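Long-range contacts in acetyl-CoA acetyltransferase (Mycobacterium smegmatis, PDB 4EGV), which probably acts as an acyltransferase of the thiolase family, being a monomeric thiolase-like protein type 1 with an additional C-terminal domain: residues 182-188 and 483-487; 194-198 and 408-412; 223-227 and 237-241; 253-257 and 460-465. One frame throughout, in Å; residues are numbered along the deposited sequence.

Interaction 1: residues 182-188 and 483-487; sequences YTIRHGL and FLAKT
L484 on strand 482-487 sits among Y182, T183 and H186 of the loop leading into helix 191-206, so that a strand at the margin of the five-stranded sheet of the OB-like C-terminal domain meets the thiolase-fold body. L484 presents CB over the centre of the H186 ring, a CH-pi contact of 3.9 Å from CB to the ring centroid, only 11° off the normal. Beyond it, CG stands beside the backbone N (chi1 -86°), and from there CD1 reaches back to T183 CA at 3.8 Å and to Y182 CE2 at 3.9 Å; the Y182 and L484 side chains pass antiparallel. CD2 approaches L188 more loosely, and L188 itself leans on I472 and L197. The polar end of Y182 closes the contact: L484 N donates to Y182 OH across 3.3 Å in an almost straight bond (175°), while the hydroxyl in turn bonds to E449 O. This phenol is thus held by two backbone groups of the C-terminal region. N515 adds a second clasp, its side-chain ND2 bonding to L484 O and its backbone N to H186 NE2. The loop's own shape positions the receiving groups. The short 3-10 turn 184-186 brings H186 back beside Y182, and G187, with positive phi, takes a backbone shape suited to glycine as the chain heads for the helix. The imidazole is fixed from its other nitrogen: H186 ND1 donates to Y182 O at 3.1 Å, approaching from above the carbonyl plane.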
loop_
_atom_site.group_PDB
_atom_site.type_symbol
_atom_site.label_atom_id
_atom_site.label_comp_id
_atom_site.label_asym_id
_atom_site.label_seq_id
_atom_site.Cartn_x
_atom_site.Cartn_y
_atom_site.Cartn_z
ATOM N N TYR A 182 -11.345 -2.793 20.705
ATOM C CA TYR A 182 -11.692 -1.548 21.317
ATOM C C TYR A 182 -11.680 -0.457 20.294
ATOM O O TYR A 182 -11.921 0.660 20.604
ATOM C CB TYR A 182 -10.636 -1.240 22.359
ATOM C CG TYR A 182 -10.724 0.102 23.031
ATOM C CD1 TYR A 182 -11.691 0.368 23.974
ATOM C CD2 TYR A 182 -9.809 1.087 22.765
ATOM C CE1 TYR A 182 -11.753 1.585 24.589
ATOM C CE2 TYR A 182 -9.874 2.300 23.393
ATOM C CZ TYR A 182 -10.837 2.541 24.296
ATOM O OH TYR A 182 -10.889 3.748 24.914
ATOM N N THR A 183 -11.392 -0.773 19.057
ATOM C CA THR A 183 -11.392 0.244 18.050
ATOM C C THR A 183 -12.576 -0.067 17.171
ATOM O O THR A 183 -13.234 0.777 16.644
ATOM C CB THR A 183 -10.020 0.275 17.364
ATOM O OG1 THR A 183 -10.124 -0.035 15.987
ATOM C CG2 THR A 183 -9.161 -0.737 17.965
ATOM N N ILE A 184 -12.907 -1.321 17.105
ATOM C CA ILE A 184 -14.043 -1.712 16.338
ATOM C C ILE A 184 -15.278 -1.104 16.932
ATOM O O ILE A 184 -16.021 -0.460 16.247
ATOM C CB ILE A 184 -14.169 -3.229 16.290
ATOM C CG1 ILE A 184 -13.294 -3.797 15.185
ATOM C CG2 ILE A 184 -15.592 -3.639 16.090
ATOM C CD1 ILE A 184 -12.453 -4.950 15.615
ATOM N N ARG A 185 -15.509 -1.306 18.211
ATOM C CA ARG A 185 -16.709 -0.772 18.807
ATOM C C ARG A 185 -16.716 0.722 18.875
ATOM O O ARG A 185 -17.622 1.304 19.380
ATOM C CB ARG A 185 -16.929 -1.331 20.204
ATOM C CG ARG A 185 -15.734 -1.327 21.127
ATOM C CD ARG A 185 -16.192 -1.061 22.532
ATOM N NE ARG A 185 -15.189 -1.308 23.543
ATOM C CZ ARG A 185 -15.079 -0.632 24.677
ATOM N NH1 ARG A 185 -15.890 0.346 24.978
ATOM N NH2 ARG A 185 -14.128 -0.933 25.512
ATOM N N HIS A 186 -15.710 1.356 18.332
ATOM C CA HIS A 186 -15.693 2.802 18.334
ATOM C C HIS A 186 -15.887 3.391 16.957
ATOM O O HIS A 186 -16.131 4.557 16.816
ATOM C CB HIS A 186 -14.415 3.330 18.963
ATOM C CG HIS A 186 -14.521 3.543 20.428
ATOM N ND1 HIS A 186 -14.231 2.562 21.338
ATOM C CD2 HIS A 186 -14.900 4.614 21.143
ATOM C CE1 HIS A 186 -14.423 3.021 22.551
ATOM N NE2 HIS A 186 -14.828 4.264 22.456
ATOM N N GLY A 187 -15.798 2.579 15.932
ATOM C CA GLY A 187 -16.113 3.076 14.624
ATOM C C GLY A 187 -15.009 2.846 13.656
ATOM O O GLY A 187 -15.163 3.038 12.482
ATOM N N LEU A 188 -13.883 2.419 14.161
ATOM C CA LEU A 188 -12.795 2.107 13.289
ATOM C C LEU A 188 -12.975 0.772 12.624
ATOM O O LEU A 188 -12.282 -0.182 12.912
ATOM C CB LEU A 188 -11.506 2.114 14.059
ATOM C CG LEU A 188 -11.417 3.095 15.202
ATOM C CD1 LEU A 188 -10.147 3.786 15.077
ATOM C CD2 LEU A 188 -12.540 4.029 15.109
ATOM N N PHE A 483 -6.873 7.202 24.727
ATOM C CA PHE A 483 -8.201 6.595 24.683
ATOM C C PHE A 483 -8.892 6.988 23.378
ATOM O O PHE A 483 -8.459 7.897 22.666
ATOM C CB PHE A 483 -9.065 7.035 25.884
ATOM C CG PHE A 483 -9.367 8.518 25.906
ATOM C CD1 PHE A 483 -10.523 9.018 25.321
ATOM C CD2 PHE A 483 -8.473 9.418 26.499
ATOM C CE1 PHE A 483 -10.781 10.398 25.327
ATOM C CE2 PHE A 483 -8.712 10.786 26.517
ATOM C CZ PHE A 483 -9.858 11.287 25.942
ATOM N N LEU A 484 -9.993 6.307 23.104
ATOM C CA LEU A 484 -10.867 6.600 21.979
ATOM C C LEU A 484 -12.209 7.151 22.469
ATOM O O LEU A 484 -12.671 6.795 23.550
ATOM C CB LEU A 484 -11.090 5.320 21.163
ATOM C CG LEU A 484 -10.093 4.957 20.085
ATOM C CD1 LEU A 484 -10.333 3.558 19.692
ATOM C CD2 LEU A 484 -10.328 5.898 18.950
ATOM N N ALA A 485 -12.825 8.018 21.673
ATOM C CA ALA A 485 -14.176 8.470 21.968
ATOM C C ALA A 485 -14.983 8.794 20.712
ATOM O O ALA A 485 -14.443 9.210 19.676
ATOM C CB ALA A 485 -14.162 9.643 22.917
ATOM N N LYS A 486 -16.288 8.580 20.827
ATOM C CA LYS A 486 -17.233 8.854 19.775
ATOM C C LYS A 486 -18.135 9.995 20.252
ATOM O O LYS A 486 -18.399 10.124 21.438
ATOM C CB LYS A 486 -18.060 7.605 19.538
ATOM C CG LYS A 486 -18.822 7.602 18.223
ATOM C CD LYS A 486 -20.267 7.076 18.375
ATOM C CE LYS A 486 -20.452 5.709 17.727
ATOM N NZ LYS A 486 -21.479 4.896 18.417
ATOM N N THR A 487 -18.628 10.811 19.333
ATOM C CA THR A 487 -19.364 12.015 19.712
ATOM C C THR A 487 -20.377 12.470 18.644
ATOM O O THR A 487 -20.084 12.522 17.437
ATOM C CB THR A 487 -18.385 13.197 20.171
ATOM O OG1 THR A 487 -19.119 14.264 20.775
ATOM C CG2 THR A 487 -17.594 13.777 19.023
#

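Interaction 2: residues 194-198 and 408-412; sequences QYGLL and NGGIA
The CA atoms of Y195 and I411 are 6.7 Å apart where helix 191-206 faces the tight turn joining strands 402-409 and 414-421, neighbouring antiparallel strands of the large mixed sheet of the thiolase fold. A cis peptide before G409 and positive phi angles at G409 and G410 bend this beta-hairpin connection back; its position is consistent with that of the CxG loop of thiolases. Y195 inserts its phenol into the bend. A412 N donates to Y195 OH at 3.1 Å in a nearly straight bond (167°), tying the backbone of the turn to the helix. N408 ND2 comes to the same oxygen near the ring plane, at the edge, with amide and ring planes 59° apart; its angle makes that bond weak. N408 sends CG anti to the backbone N (chi1 -165°), which carries the amide toward the tyrosine from the opposite direction. The Y195 ring is also stacked with F346. Beside this polar point, the I411 and Q194 side chains lie perpendicular: I411 CD1 is 3.7 Å from Q194 CB, and CG1 approaches the amide end of the glutamine. L198, one helical turn past Q194, extends the apolar strip, with CD2 at 4.0 Å from A412 CB; F348 touches both L198 and A412. The carbonyl of I411 is taken by R310 NH1, while L198 CD2 meets I411 CG2 at 4.1 Å.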
loop_
_atom_site.group_PDB
_atom_site.type_symbol
_atom_site.label_atom_id
_atom_site.label_comp_id
_atom_site.label_asym_id
_atom_site.label_seq_id
_atom_site.Cartn_x
_atom_site.Cartn_y
_atom_site.Cartn_z
ATOM N N GLN A 194 -9.998 5.421 9.495
ATOM C CA GLN A 194 -8.768 5.189 10.244
ATOM C C GLN A 194 -7.590 5.937 9.688
ATOM O O GLN A 194 -6.744 6.373 10.444
ATOM C CB GLN A 194 -8.448 3.710 10.280
ATOM C CG GLN A 194 -8.577 3.136 11.656
ATOM C CD GLN A 194 -8.864 1.658 11.659
ATOM O OE1 GLN A 194 -9.784 1.183 10.978
ATOM N NE2 GLN A 194 -8.071 0.911 12.434
ATOM N N TYR A 195 -7.547 6.071 8.364
ATOM C CA TYR A 195 -6.581 6.895 7.694
ATOM C C TYR A 195 -6.784 8.368 7.941
ATOM O O TYR A 195 -5.829 9.129 7.868
ATOM C CB TYR A 195 -6.558 6.610 6.196
ATOM C CG TYR A 195 -5.575 5.516 5.834
ATOM C CD1 TYR A 195 -4.192 5.750 5.822
ATOM C CD2 TYR A 195 -6.026 4.229 5.548
ATOM C CE1 TYR A 195 -3.305 4.731 5.505
ATOM C CE2 TYR A 195 -5.146 3.204 5.226
ATOM C CZ TYR A 195 -3.801 3.460 5.201
ATOM O OH TYR A 195 -2.957 2.444 4.907
ATOM N N GLY A 196 -8.026 8.754 8.223
ATOM C CA GLY A 196 -8.358 10.102 8.581
ATOM C C GLY A 196 -7.654 10.517 9.838
ATOM O O GLY A 196 -7.156 11.646 9.925
ATOM N N LEU A 197 -7.622 9.615 10.813
ATOM C CA LEU A 197 -6.970 9.875 12.093
ATOM C C LEU A 197 -5.447 10.087 11.951
ATOM O O LEU A 197 -4.842 10.920 12.618
ATOM C CB LEU A 197 -7.252 8.736 13.072
ATOM C CG LEU A 197 -8.658 8.678 13.667
ATOM C CD1 LEU A 197 -9.089 7.311 14.097
ATOM C CD2 LEU A 197 -8.854 9.695 14.738
ATOM N N LEU A 198 -4.825 9.307 11.081
ATOM C CA LEU A 198 -3.397 9.361 10.840
ATOM C C LEU A 198 -3.011 10.607 10.133
ATOM O O LEU A 198 -2.026 11.194 10.404
ATOM C CB LEU A 198 -2.950 8.179 9.972
ATOM C CG LEU A 198 -2.446 6.865 10.568
ATOM C CD1 LEU A 198 -3.276 6.391 11.658
ATOM C CD2 LEU A 198 -2.300 5.836 9.554
ATOM N N ASN A 408 1.732 -1.010 0.748
ATOM C CA ASN A 408 1.009 -0.838 2.012
ATOM C C ASN A 408 -0.296 -1.665 2.089
ATOM O O ASN A 408 -0.928 -1.770 1.117
ATOM C CB ASN A 408 0.659 0.636 2.063
ATOM C CG ASN A 408 0.243 1.096 3.396
ATOM O OD1 ASN A 408 1.049 1.285 4.236
ATOM N ND2 ASN A 408 -1.016 1.323 3.581
ATOM N N GLY A 409 -0.740 -2.278 3.180
ATOM C CA GLY A 409 -0.170 -2.254 4.485
ATOM C C GLY A 409 -1.152 -1.938 5.570
ATOM O O GLY A 409 -0.787 -1.299 6.483
ATOM N N GLY A 410 -2.385 -2.374 5.478
ATOM C CA GLY A 410 -3.357 -2.228 6.559
ATOM C C GLY A 410 -3.751 -0.839 6.944
ATOM O O GLY A 410 -4.158 -0.105 6.137
ATOM N N ILE A 411 -3.592 -0.474 8.188
ATOM C CA ILE A 411 -3.688 0.922 8.587
ATOM C C ILE A 411 -2.308 1.532 8.714
ATOM O O ILE A 411 -1.903 1.799 9.796
ATOM C CB ILE A 411 -4.407 1.081 9.953
ATOM C CG1 ILE A 411 -5.731 0.335 9.958
ATOM C CG2 ILE A 411 -4.671 2.512 10.269
ATOM C CD1 ILE A 411 -6.695 0.724 8.844
ATOM N N ALA A 412 -1.605 1.749 7.609
ATOM C CA ALA A 412 -0.127 1.877 7.605
ATOM C C ALA A 412 0.570 0.803 8.448
ATOM O O ALA A 412 1.605 1.087 9.021
ATOM C CB ALA A 412 0.320 3.267 8.033
#

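Interaction 3: residues 223-227 and 237-241; sequences PFSKV and PTERS
S225 turns OG between its own backbone N and carbonyl carbon (chi1 71°), which sets the hydroxyl before the backbone of R240, while K226 and E239 both carry CG anti to the backbone N, and their chains lie alongside one another. R240 N donates to S225 OG at 3.1 Å with an angle of 151° at the hydrogen. The same oxygen bonds to the carbonyl O of A222, one helical turn earlier; the hydroxyl thereby links the helix to the extended chain beyond it, and two bonds limit its rotation. Backbones are nearest at S225 and E239, 5.2 Å between CA atoms. The aliphatic part of E239 lies along the helix surface, with CG 3.7 Å from K226 CA, and OE2 sits 3.6 Å from K226 CD. The lysine bends away near its tip, leaving NZ 5.6 Å from E239 OE2, too far for a salt bridge, though the opposite charges may attract weakly. R240 turns its charged end elsewhere, to a salt bridge from NH1 to E244, with T238 OG1 over one guanidinium face. This surface contact thus folds the segment 237-241 back on helix 210-230 just before the chain enters helix 242-246, where S241 is the N-cap and its OG makes a weak bond to E244 N. On the inner side, helix 373-376 contributes F375, which touches both S225 and F224.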
loop_
_atom_site.group_PDB
_atom_site.type_symbol
_atom_site.label_atom_id
_atom_site.label_comp_id
_atom_site.label_asym_id
_atom_site.label_seq_id
_atom_site.Cartn_x
_atom_site.Cartn_y
_atom_site.Cartn_z
ATOM N N PRO A 223 -0.732 15.203 -9.707
ATOM C CA PRO A 223 0.226 14.516 -10.565
ATOM C C PRO A 223 -0.026 13.003 -10.705
ATOM O O PRO A 223 0.245 12.438 -11.758
ATOM C CB PRO A 223 1.565 14.760 -9.860
ATOM C CG PRO A 223 1.369 15.937 -9.050
ATOM C CD PRO A 223 -0.046 15.999 -8.667
ATOM N N PHE A 224 -0.518 12.373 -9.640
ATOM C CA PHE A 224 -1.061 11.003 -9.684
ATOM C C PHE A 224 -2.174 10.763 -10.730
ATOM O O PHE A 224 -2.059 9.857 -11.553
ATOM C CB PHE A 224 -1.554 10.590 -8.305
ATOM C CG PHE A 224 -0.472 10.210 -7.379
ATOM C CD1 PHE A 224 -0.389 8.924 -6.887
ATOM C CD2 PHE A 224 0.478 11.117 -7.004
ATOM C CE1 PHE A 224 0.638 8.556 -6.023
ATOM C CE2 PHE A 224 1.505 10.752 -6.156
ATOM C CZ PHE A 224 1.580 9.488 -5.661
ATOM N N SER A 225 -3.221 11.585 -10.707
ATOM C CA SER A 225 -4.345 11.375 -11.598
ATOM C C SER A 225 -4.000 11.677 -13.035
ATOM O O SER A 225 -4.646 11.160 -13.939
ATOM C CB SER A 225 -5.631 12.098 -11.146
ATOM O OG SER A 225 -5.555 13.490 -11.294
ATOM N N LYS A 226 -2.957 12.476 -13.252
ATOM C CA LYS A 226 -2.484 12.728 -14.593
ATOM C C LYS A 226 -1.824 11.501 -15.208
ATOM O O LYS A 226 -2.141 11.122 -16.338
ATOM C CB LYS A 226 -1.524 13.899 -14.613
ATOM C CG LYS A 226 -1.019 14.166 -16.020
ATOM C CD LYS A 226 -0.374 15.540 -16.238
ATOM C CE LYS A 226 1.159 15.470 -16.156
ATOM N NZ LYS A 226 1.609 15.601 -14.761
ATOM N N VAL A 227 -0.905 10.888 -14.463
ATOM C CA VAL A 227 -0.296 9.625 -14.850
ATOM C C VAL A 227 -1.374 8.557 -15.045
ATOM O O VAL A 227 -1.298 7.762 -15.946
ATOM C CB VAL A 227 0.760 9.174 -13.797
ATOM C CG1 VAL A 227 1.148 7.695 -13.950
ATOM C CG2 VAL A 227 1.988 10.064 -13.849
ATOM N N PRO A 237 -10.665 6.671 -15.909
ATOM C CA PRO A 237 -10.031 7.754 -15.148
ATOM C C PRO A 237 -10.290 9.116 -15.811
ATOM O O PRO A 237 -10.173 9.262 -17.038
ATOM C CB PRO A 237 -8.552 7.411 -15.257
ATOM C CG PRO A 237 -8.437 6.831 -16.675
ATOM C CD PRO A 237 -9.826 6.296 -17.069
ATOM N N THR A 238 -10.663 10.100 -15.002
ATOM C CA THR A 238 -10.605 11.508 -15.421
ATOM C C THR A 238 -9.456 12.199 -14.675
ATOM O O THR A 238 -9.258 11.974 -13.466
ATOM C CB THR A 238 -11.928 12.258 -15.179
ATOM O OG1 THR A 238 -12.850 11.353 -14.581
ATOM C CG2 THR A 238 -12.538 12.749 -16.491
ATOM N N GLU A 239 -8.690 13.011 -15.405
ATOM C CA GLU A 239 -7.626 13.802 -14.793
ATOM C C GLU A 239 -8.223 14.938 -13.970
ATOM O O GLU A 239 -9.249 15.509 -14.343
ATOM C CB GLU A 239 -6.653 14.330 -15.844
ATOM C CG GLU A 239 -5.390 14.903 -15.255
ATOM C CD GLU A 239 -4.605 15.784 -16.213
ATOM O OE1 GLU A 239 -4.764 15.665 -17.450
ATOM O OE2 GLU A 239 -3.803 16.595 -15.709
ATOM N N ARG A 240 -7.578 15.233 -12.839
ATOM C CA ARG A 240 -8.041 16.262 -11.903
ATOM C C ARG A 240 -6.935 17.275 -11.609
ATOM O O ARG A 240 -5.780 16.903 -11.447
ATOM C CB ARG A 240 -8.575 15.637 -10.595
ATOM C CG ARG A 240 -9.565 14.438 -10.747
ATOM C CD ARG A 240 -10.974 14.851 -11.135
ATOM N NE ARG A 240 -11.889 13.733 -11.107
ATOM C CZ ARG A 240 -13.188 13.810 -11.408
ATOM N NH1 ARG A 240 -13.734 14.962 -11.772
ATOM N NH2 ARG A 240 -13.951 12.725 -11.342
ATOM N N SER A 241 -7.298 18.558 -11.570
ATOM C CA SER A 241 -6.386 19.626 -11.158
ATOM C C SER A 241 -6.389 19.790 -9.632
ATOM O O SER A 241 -7.277 19.322 -8.944
ATOM C CB SER A 241 -6.749 20.951 -11.839
ATOM O OG SER A 241 -7.969 21.475 -11.337
#

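Interaction 4: residues 253-257 and 460-465; sequences RMIVD and YTVRYD
Y464 packs across M254, a selenomethionine, and D257, tying strand 254-256 of the thiolase body to strand 453-463 of the additional C-terminal domain. Its CB lies beside M254 O. Next along, CD2 is 3.6 Å from M254 CB, which sits over one ring face in a CH-pi contact, 22° off the normal; V462 CG1 lies over the rim of the opposite face. I255 O and D257 OD1 come to the ring edge. CE2 meets the M254 methyl CE, as the two side chains run abreast. At the tip, Y464 OH donates to D257 OD1 at 2.6 Å, reaching the carboxylate on its anti side, 26° out of its plane. Along the edge of the ring the backbones make a single antiparallel bridge, V256 with R463 as the non-hydrogen-bonded pair: Y464 N donates to I255 O at 2.9 Å and D257 N to V462 O at 3.0 Å. T461 carries OG1 anti to its backbone N, from where it donates to D257 O at 2.6 Å, in the carbonyl plane and on a lone pair. R463 turns aside to a salt bridge with D465. The short strand 254-256, which pairs on with 259-260, crosses the end of strand 453-463 at 121° between N-to-C directions. Helix 490-498 touches V462 and Y464 through S497, helix 191-206 bonds to Y460 through N200 and R203, and strand 470-476 is the next partner in the C-terminal sheet.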
loop_
_atom_site.group_PDB
_atom_site.type_symbol
_atom_site.label_atom_id
_atom_site.label_comp_id
_atom_site.label_asym_id
_atom_site.label_seq_id
_atom_site.Cartn_x
_atom_site.Cartn_y
_atom_site.Cartn_z
ATOM N N ARG A 253 -18.004 16.299 -2.338
ATOM C CA ARG A 253 -18.354 16.559 -0.946
ATOM C C ARG A 253 -17.458 15.822 0.058
ATOM O O ARG A 253 -16.876 14.775 -0.232
ATOM C CB ARG A 253 -19.839 16.254 -0.686
ATOM C CG ARG A 253 -20.207 14.815 -0.939
ATOM C CD ARG A 253 -21.669 14.465 -0.706
ATOM N NE ARG A 253 -21.815 13.001 -0.759
ATOM C CZ ARG A 253 -21.721 12.243 -1.870
ATOM N NH1 ARG A 253 -21.504 12.790 -3.078
ATOM N NH2 ARG A 253 -21.848 10.918 -1.773
HETATM N N MSE A 254 -17.355 16.413 1.242
HETATM C CA MSE A 254 -16.673 15.829 2.381
HETATM C C MSE A 254 -17.279 14.462 2.732
HETATM O O MSE A 254 -18.467 14.372 2.962
HETATM C CB MSE A 254 -16.743 16.798 3.580
HETATM C CG MSE A 254 -15.837 18.030 3.471
HETATM SE SE MSE A 254 -13.873 17.594 3.278
HETATM C CE MSE A 254 -13.424 17.239 5.169
ATOM N N ILE A 255 -16.451 13.415 2.747
ATOM C CA ILE A 255 -16.850 12.042 3.129
ATOM C C ILE A 255 -16.436 11.712 4.564
ATOM O O ILE A 255 -17.256 11.501 5.417
ATOM C CB ILE A 255 -16.205 10.973 2.183
ATOM C CG1 ILE A 255 -16.639 11.182 0.737
ATOM C CG2 ILE A 255 -16.549 9.511 2.609
ATOM C CD1 ILE A 255 -17.972 10.497 0.338
ATOM N N VAL A 256 -15.136 11.636 4.782
ATOM C CA VAL A 256 -14.556 11.380 6.082
ATOM C C VAL A 256 -13.391 12.376 6.232
ATOM O O VAL A 256 -12.609 12.530 5.313
ATOM C CB VAL A 256 -14.109 9.888 6.196
ATOM C CG1 VAL A 256 -13.111 9.704 7.281
ATOM C CG2 VAL A 256 -15.316 8.951 6.407
ATOM N N ASP A 257 -13.326 13.078 7.366
ATOM C CA ASP A 257 -12.338 14.116 7.568
ATOM C C ASP A 257 -10.945 13.519 7.562
ATOM O O ASP A 257 -10.657 12.614 8.331
ATOM C CB ASP A 257 -12.572 14.889 8.865
ATOM C CG ASP A 257 -12.123 16.363 8.765
ATOM O OD1 ASP A 257 -12.938 17.200 8.304
ATOM O OD2 ASP A 257 -10.974 16.689 9.155
ATOM N N TYR A 460 -8.397 13.209 15.432
ATOM C CA TYR A 460 -9.830 13.195 15.248
ATOM C C TYR A 460 -10.158 12.857 13.794
ATOM O O TYR A 460 -9.331 12.981 12.881
ATOM C CB TYR A 460 -10.423 14.578 15.598
ATOM C CG TYR A 460 -10.011 15.681 14.633
ATOM C CD1 TYR A 460 -10.847 16.073 13.583
ATOM C CD2 TYR A 460 -8.775 16.319 14.762
ATOM C CE1 TYR A 460 -10.470 17.064 12.689
ATOM C CE2 TYR A 460 -8.383 17.324 13.869
ATOM C CZ TYR A 460 -9.245 17.696 12.829
ATOM O OH TYR A 460 -8.865 18.679 11.940
ATOM N N THR A 461 -11.389 12.431 13.590
ATOM C CA THR A 461 -11.982 12.480 12.267
ATOM C C THR A 461 -13.494 12.709 12.396
ATOM O O THR A 461 -14.038 12.643 13.498
ATOM C CB THR A 461 -11.618 11.213 11.446
ATOM O OG1 THR A 461 -12.115 11.334 10.108
ATOM C CG2 THR A 461 -12.122 9.962 12.118
ATOM N N VAL A 462 -14.155 13.015 11.287
ATOM C CA VAL A 462 -15.593 13.167 11.300
ATOM C C VAL A 462 -16.208 12.340 10.175
ATOM O O VAL A 462 -15.681 12.299 9.058
ATOM C CB VAL A 462 -16.009 14.639 11.141
ATOM C CG1 VAL A 462 -17.532 14.788 11.320
ATOM C CG2 VAL A 462 -15.294 15.519 12.123
ATOM N N ARG A 463 -17.322 11.678 10.458
ATOM C CA ARG A 463 -18.055 10.974 9.405
ATOM C C ARG A 463 -19.174 11.840 8.868
ATOM O O ARG A 463 -20.131 12.106 9.562
ATOM C CB ARG A 463 -18.638 9.665 9.908
ATOM C CG ARG A 463 -17.650 8.754 10.591
ATOM C CD ARG A 463 -18.074 7.314 10.506
ATOM N NE ARG A 463 -18.234 6.963 9.101
ATOM C CZ ARG A 463 -18.001 5.767 8.571
ATOM N NH1 ARG A 463 -17.592 4.735 9.317
ATOM N NH2 ARG A 463 -18.179 5.619 7.277
ATOM N N TYR A 464 -19.034 12.283 7.630
ATOM C CA TYR A 464 -20.008 13.162 6.990
ATOM C C TYR A 464 -21.053 12.353 6.225
ATOM O O TYR A 464 -22.051 12.881 5.740
ATOM C CB TYR A 464 -19.333 14.160 6.058
ATOM C CG TYR A 464 -18.337 15.045 6.719
ATOM C CD1 TYR A 464 -18.731 16.149 7.444
ATOM C CD2 TYR A 464 -16.973 14.799 6.589
ATOM C CE1 TYR A 464 -17.787 16.987 8.047
ATOM C CE2 TYR A 464 -16.027 15.635 7.173
ATOM C CZ TYR A 464 -16.443 16.721 7.903
ATOM O OH TYR A 464 -15.505 17.529 8.467
ATOM N N ASP A 465 -20.829 11.061 6.139
ATOM C CA ASP A 465 -21.760 10.193 5.462
ATOM C C ASP A 465 -22.836 9.693 6.417
ATOM O O ASP A 465 -23.795 9.089 5.984
ATOM C CB ASP A 465 -21.027 9.047 4.721
ATOM C CG ASP A 465 -19.865 8.420 5.550
ATOM O OD1 ASP A 465 -19.243 9.125 6.374
ATOM O OD2 ASP A 465 -19.556 7.216 5.385
#

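From the N terminus, the chain opens interaction 1 at 182-188 and interaction 2 at 194-198. Interaction 3, nested in both, folds the loop before helix 242-246 onto helix 210-230 and closes before interaction 4 opens at 253-257. Interaction 2 closes at 408-412, inside the loop of interaction 4, so these two cross; interaction 4 closes at 460-465 and interaction 1 last, at 483-487, with the other three nested inside it. Interactions 1 and 4 bind the C-terminal sheet to the body, while interaction 2 joins helix 191-206 to the central sheet. That helix links them: L197 CD2 lies 3.5 Å from Y460 C, and L188 CD1 3.8 Å from L197 CD1.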